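Local coordinates for devB protein (Vibrio cholerae O1 biovar eltor str. N16961, PDB 1Y89), which is of unproven function but probably hydrolyses 6-phosphogluconolactone to 6-phosphogluconate in the pentose phosphate pathway, at residues F64-V72 against G170-A178. Residues are numbered along the deposited sequence; the frame is centred on the assembly and turned at random.
Sequences FWWGDERCV and GQLRVSKTA. With PO4 (phosphate ion), chain C.
Over one face of the Arg-173 guanidinium lies NE of Arg-70, 3.7 Å from NH2 of Arg-173, while the phosphate and Gln-171 OE1 meet the edge of the Arg-173 group in its plane. The two guanidinium planes are turned 39° apart, and the phosphate also sits at the edge of Arg-70. Arg-173 grips the anion with two nearly straight bonds, NH1 to O1 at 2.9 Å and NH2 to O4 at 2.8 Å; NH2 of Arg-70, whose NH1 is hydrogen-bonded to Glu-78 O, gives O3 a third, and His-144 another. NE and NH2 of Arg-173 converge on OE1 of Gln-171, fixing the rotation of the guanidinium. Gln-171 in turn lays its amide against CG of Arg-70, with NE2 held by Glu-78. Asp-68 OD2, bonded to Ser-147, stands well out of the Arg-173 plane, a long salt bridge of charge alone. Asp-68 and both arginines share one face of antiparallel strands 62-70 and 172-176, Arg-70 and Arg-173 forming a non-hydrogen-bonded pair; Glu-69 and Val-174 point to the other. Glu-69 N to Val-174 O and Val-174 N to Glu-69 O are hydrogen bonds of 3.0 Å each, and Lys-176 N reaches Gly-67 O at 2.8 Å. A bend at chi4 (56°) brings Lys-176 NZ to Trp-66 O in a weak bond, besides Ser-34 OG. Although the ion probably came from the crystallisation liquor, the paired arginines, whose charges it would offset, are consistent with a sugar-phosphate site, as expected in this family.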
loop_
_atom_site.group_PDB
_atom_site.type_symbol
_atom_site.label_atom_id
_atom_site.label_comp_id
_atom_site.label_asym_id
_atom_site.label_seq_id
_atom_site.Cartn_x
_atom_site.Cartn_y
_atom_site.Cartn_z
ATOM N N PHE A 64 -13.410 -5.352 18.621
ATOM C CA PHE A 64 -14.167 -5.499 17.386
ATOM C C PHE A 64 -15.529 -4.878 17.509
ATOM O O PHE A 64 -16.252 -5.116 18.496
ATOM C CB PHE A 64 -14.317 -6.980 16.972
ATOM C CG PHE A 64 -13.038 -7.589 16.508
ATOM C CD1 PHE A 64 -12.316 -7.021 15.462
ATOM C CD2 PHE A 64 -12.546 -8.721 17.111
ATOM C CE1 PHE A 64 -11.101 -7.599 15.019
ATOM C CE2 PHE A 64 -11.335 -9.298 16.681
ATOM C CZ PHE A 64 -10.616 -8.729 15.634
ATOM N N TRP A 65 -15.853 -4.098 16.474
ATOM C CA TRP A 65 -17.152 -3.457 16.336
ATOM C C TRP A 65 -17.618 -3.826 14.930
ATOM O O TRP A 65 -16.849 -4.435 14.186
ATOM C CB TRP A 65 -17.030 -1.938 16.451
ATOM C CG TRP A 65 -16.384 -1.460 17.723
ATOM C CD1 TRP A 65 -15.032 -1.477 18.018
ATOM C CD2 TRP A 65 -17.032 -0.860 18.836
ATOM N NE1 TRP A 65 -14.817 -0.941 19.273
ATOM C CE2 TRP A 65 -16.022 -0.527 19.781
ATOM C CE3 TRP A 65 -18.367 -0.544 19.127
ATOM C CZ2 TRP A 65 -16.308 0.069 20.997
ATOM C CZ3 TRP A 65 -18.653 0.060 20.346
ATOM C CH2 TRP A 65 -17.619 0.359 21.270
ATOM N N TRP A 66 -18.864 -3.491 14.605
ATOM C CA TRP A 66 -19.457 -3.742 13.293
ATOM C C TRP A 66 -19.798 -2.466 12.559
ATOM O O TRP A 66 -20.388 -1.546 13.167
ATOM C CB TRP A 66 -20.676 -4.683 13.415
ATOM C CG TRP A 66 -20.168 -6.101 13.453
ATOM C CD1 TRP A 66 -20.074 -6.979 12.402
ATOM C CD2 TRP A 66 -19.584 -6.755 14.578
ATOM N NE1 TRP A 66 -19.479 -8.137 12.817
ATOM C CE2 TRP A 66 -19.153 -8.023 14.146
ATOM C CE3 TRP A 66 -19.365 -6.376 15.923
ATOM C CZ2 TRP A 66 -18.548 -8.955 15.020
ATOM C CZ3 TRP A 66 -18.751 -7.293 16.789
ATOM C CH2 TRP A 66 -18.330 -8.554 16.329
ATOM N N GLY A 67 -19.414 -2.389 11.271
ATOM C CA GLY A 67 -19.837 -1.225 10.460
ATOM C C GLY A 67 -21.358 -1.266 10.242
ATOM O O GLY A 67 -22.021 -0.245 10.055
ATOM N N ASP A 68 -21.916 -2.467 10.227
ATOM C CA ASP A 68 -23.375 -2.629 10.194
ATOM C C ASP A 68 -23.725 -4.026 10.699
ATOM O O ASP A 68 -22.857 -4.931 10.721
ATOM C CB ASP A 68 -23.973 -2.360 8.761
ATOM C CG ASP A 68 -23.594 -3.417 7.721
ATOM O OD1 ASP A 68 -22.402 -3.814 7.643
ATOM O OD2 ASP A 68 -24.492 -3.818 6.934
ATOM N N GLU A 69 -24.995 -4.191 11.051
ATOM C CA GLU A 69 -25.525 -5.441 11.553
ATOM C C GLU A 69 -26.984 -5.540 11.123
ATOM O O GLU A 69 -27.689 -4.526 11.096
ATOM C CB GLU A 69 -25.442 -5.515 13.082
ATOM C CG GLU A 69 -25.946 -6.833 13.710
ATOM C CD GLU A 69 -25.217 -8.051 13.148
ATOM O OE1 GLU A 69 -25.652 -8.584 12.082
ATOM O OE2 GLU A 69 -24.205 -8.451 13.765
ATOM N N ARG A 70 -27.400 -6.764 10.779
ATOM C CA ARG A 70 -28.770 -7.076 10.440
ATOM C C ARG A 70 -29.578 -7.199 11.735
ATOM O O ARG A 70 -29.104 -7.743 12.749
ATOM C CB ARG A 70 -28.854 -8.378 9.628
ATOM C CG ARG A 70 -28.271 -8.258 8.197
ATOM C CD ARG A 70 -26.741 -8.236 8.155
ATOM N NE ARG A 70 -26.230 -8.391 6.772
ATOM C CZ ARG A 70 -26.158 -9.549 6.111
ATOM N NH1 ARG A 70 -26.532 -10.701 6.690
ATOM N NH2 ARG A 70 -25.690 -9.565 4.860
ATOM N N CYS A 71 -30.780 -6.651 11.724
ATOM C CA CYS A 71 -31.578 -6.604 12.945
ATOM C C CYS A 71 -32.231 -7.949 13.160
ATOM O O CYS A 71 -33.465 -8.069 13.121
ATOM C CB CYS A 71 -32.600 -5.439 12.906
ATOM S SG CYS A 71 -31.710 -3.891 12.995
ATOM N N VAL A 72 -31.378 -8.949 13.407
ATOM C CA VAL A 72 -31.810 -10.323 13.677
ATOM C C VAL A 72 -31.061 -10.815 14.902
ATOM O O VAL A 72 -30.016 -10.232 15.277
ATOM C CB VAL A 72 -31.543 -11.298 12.473
ATOM C CG1 VAL A 72 -32.448 -10.972 11.229
ATOM C CG2 VAL A 72 -30.024 -11.372 12.082
ATOM N N GLY A 170 -36.311 -4.818 2.545
ATOM C CA GLY A 170 -36.840 -4.054 3.653
ATOM C C GLY A 170 -36.250 -4.494 4.979
ATOM O O GLY A 170 -36.595 -3.956 6.026
ATOM N N GLN A 171 -35.323 -5.442 4.943
ATOM C CA GLN A 171 -34.700 -5.929 6.162
ATOM C C GLN A 171 -34.012 -4.751 6.851
ATOM O O GLN A 171 -33.261 -4.004 6.216
ATOM C CB GLN A 171 -33.653 -6.993 5.827
ATOM C CG GLN A 171 -32.902 -7.525 7.076
ATOM C CD GLN A 171 -31.641 -8.260 6.691
ATOM O OE1 GLN A 171 -30.761 -7.717 5.991
ATOM N NE2 GLN A 171 -31.569 -9.529 7.086
ATOM N N LEU A 172 -34.262 -4.593 8.150
ATOM C CA LEU A 172 -33.646 -3.516 8.928
ATOM C C LEU A 172 -32.219 -3.815 9.340
ATOM O O LEU A 172 -31.901 -4.958 9.677
ATOM C CB LEU A 172 -34.484 -3.217 10.180
ATOM C CG LEU A 172 -35.888 -2.690 9.865
ATOM C CD1 LEU A 172 -36.654 -2.559 11.156
ATOM C CD2 LEU A 172 -35.826 -1.354 9.080
ATOM N N ARG A 173 -31.366 -2.781 9.291
ATOM C CA ARG A 173 -29.981 -2.848 9.778
ATOM C C ARG A 173 -29.691 -1.639 10.643
ATOM O O ARG A 173 -30.279 -0.569 10.432
ATOM C CB ARG A 173 -28.993 -2.752 8.598
ATOM C CG ARG A 173 -28.882 -4.065 7.769
ATOM C CD ARG A 173 -29.646 -3.961 6.487
ATOM N NE ARG A 173 -29.523 -5.223 5.753
ATOM C CZ ARG A 173 -28.496 -5.548 4.954
ATOM N NH1 ARG A 173 -27.511 -4.690 4.735
ATOM N NH2 ARG A 173 -28.472 -6.733 4.352
ATOM N N VAL A 174 -28.737 -1.792 11.558
ATOM C CA VAL A 174 -28.109 -0.650 12.253
ATOM C C VAL A 174 -26.748 -0.458 11.585
ATOM O O VAL A 174 -26.014 -1.428 11.391
ATOM C CB VAL A 174 -27.957 -0.931 13.764
ATOM C CG1 VAL A 174 -27.102 0.165 14.446
ATOM C CG2 VAL A 174 -29.348 -1.051 14.400
ATOM N N SER A 175 -26.450 0.777 11.182
ATOM C CA SER A 175 -25.230 1.050 10.457
ATOM C C SER A 175 -24.455 2.189 11.075
ATOM O O SER A 175 -25.055 3.122 11.612
ATOM C CB SER A 175 -25.559 1.428 9.014
ATOM O OG SER A 175 -24.385 1.526 8.207
ATOM N N LYS A 176 -23.132 2.140 10.969
ATOM C CA LYS A 176 -22.348 3.370 11.108
ATOM C C LYS A 176 -22.829 4.371 10.069
ATOM O O LYS A 176 -23.274 3.961 8.982
ATOM C CB LYS A 176 -20.866 3.099 10.827
ATOM C CG LYS A 176 -20.145 2.390 11.975
ATOM C CD LYS A 176 -18.607 2.372 11.685
ATOM C CE LYS A 176 -17.760 1.797 12.845
ATOM N NZ LYS A 176 -18.106 0.421 13.316
ATOM N N THR A 177 -22.744 5.672 10.382
ATOM C CA THR A 177 -23.001 6.690 9.374
ATOM C C THR A 177 -21.720 6.988 8.590
ATOM O O THR A 177 -20.616 6.592 9.016
ATOM C CB THR A 177 -23.463 8.004 10.011
ATOM O OG1 THR A 177 -22.478 8.421 10.973
ATOM C CG2 THR A 177 -24.832 7.807 10.669
ATOM N N ALA A 178 -21.858 7.708 7.471
ATOM C CA ALA A 178 -20.677 8.093 6.657
ATOM C C ALA A 178 -19.626 8.844 7.504
ATOM O O ALA A 178 -18.412 8.668 7.339
ATOM C CB ALA A 178 -21.107 8.951 5.471
HETATM P P PO4 C . -25.135 -6.718 2.471
HETATM O O1 PO4 C . -25.293 -5.274 2.921
HETATM O O2 PO4 C . -24.630 -6.714 1.081
HETATM O O3 PO4 C . -24.177 -7.316 3.441
HETATM O O4 PO4 C . -26.469 -7.358 2.520
#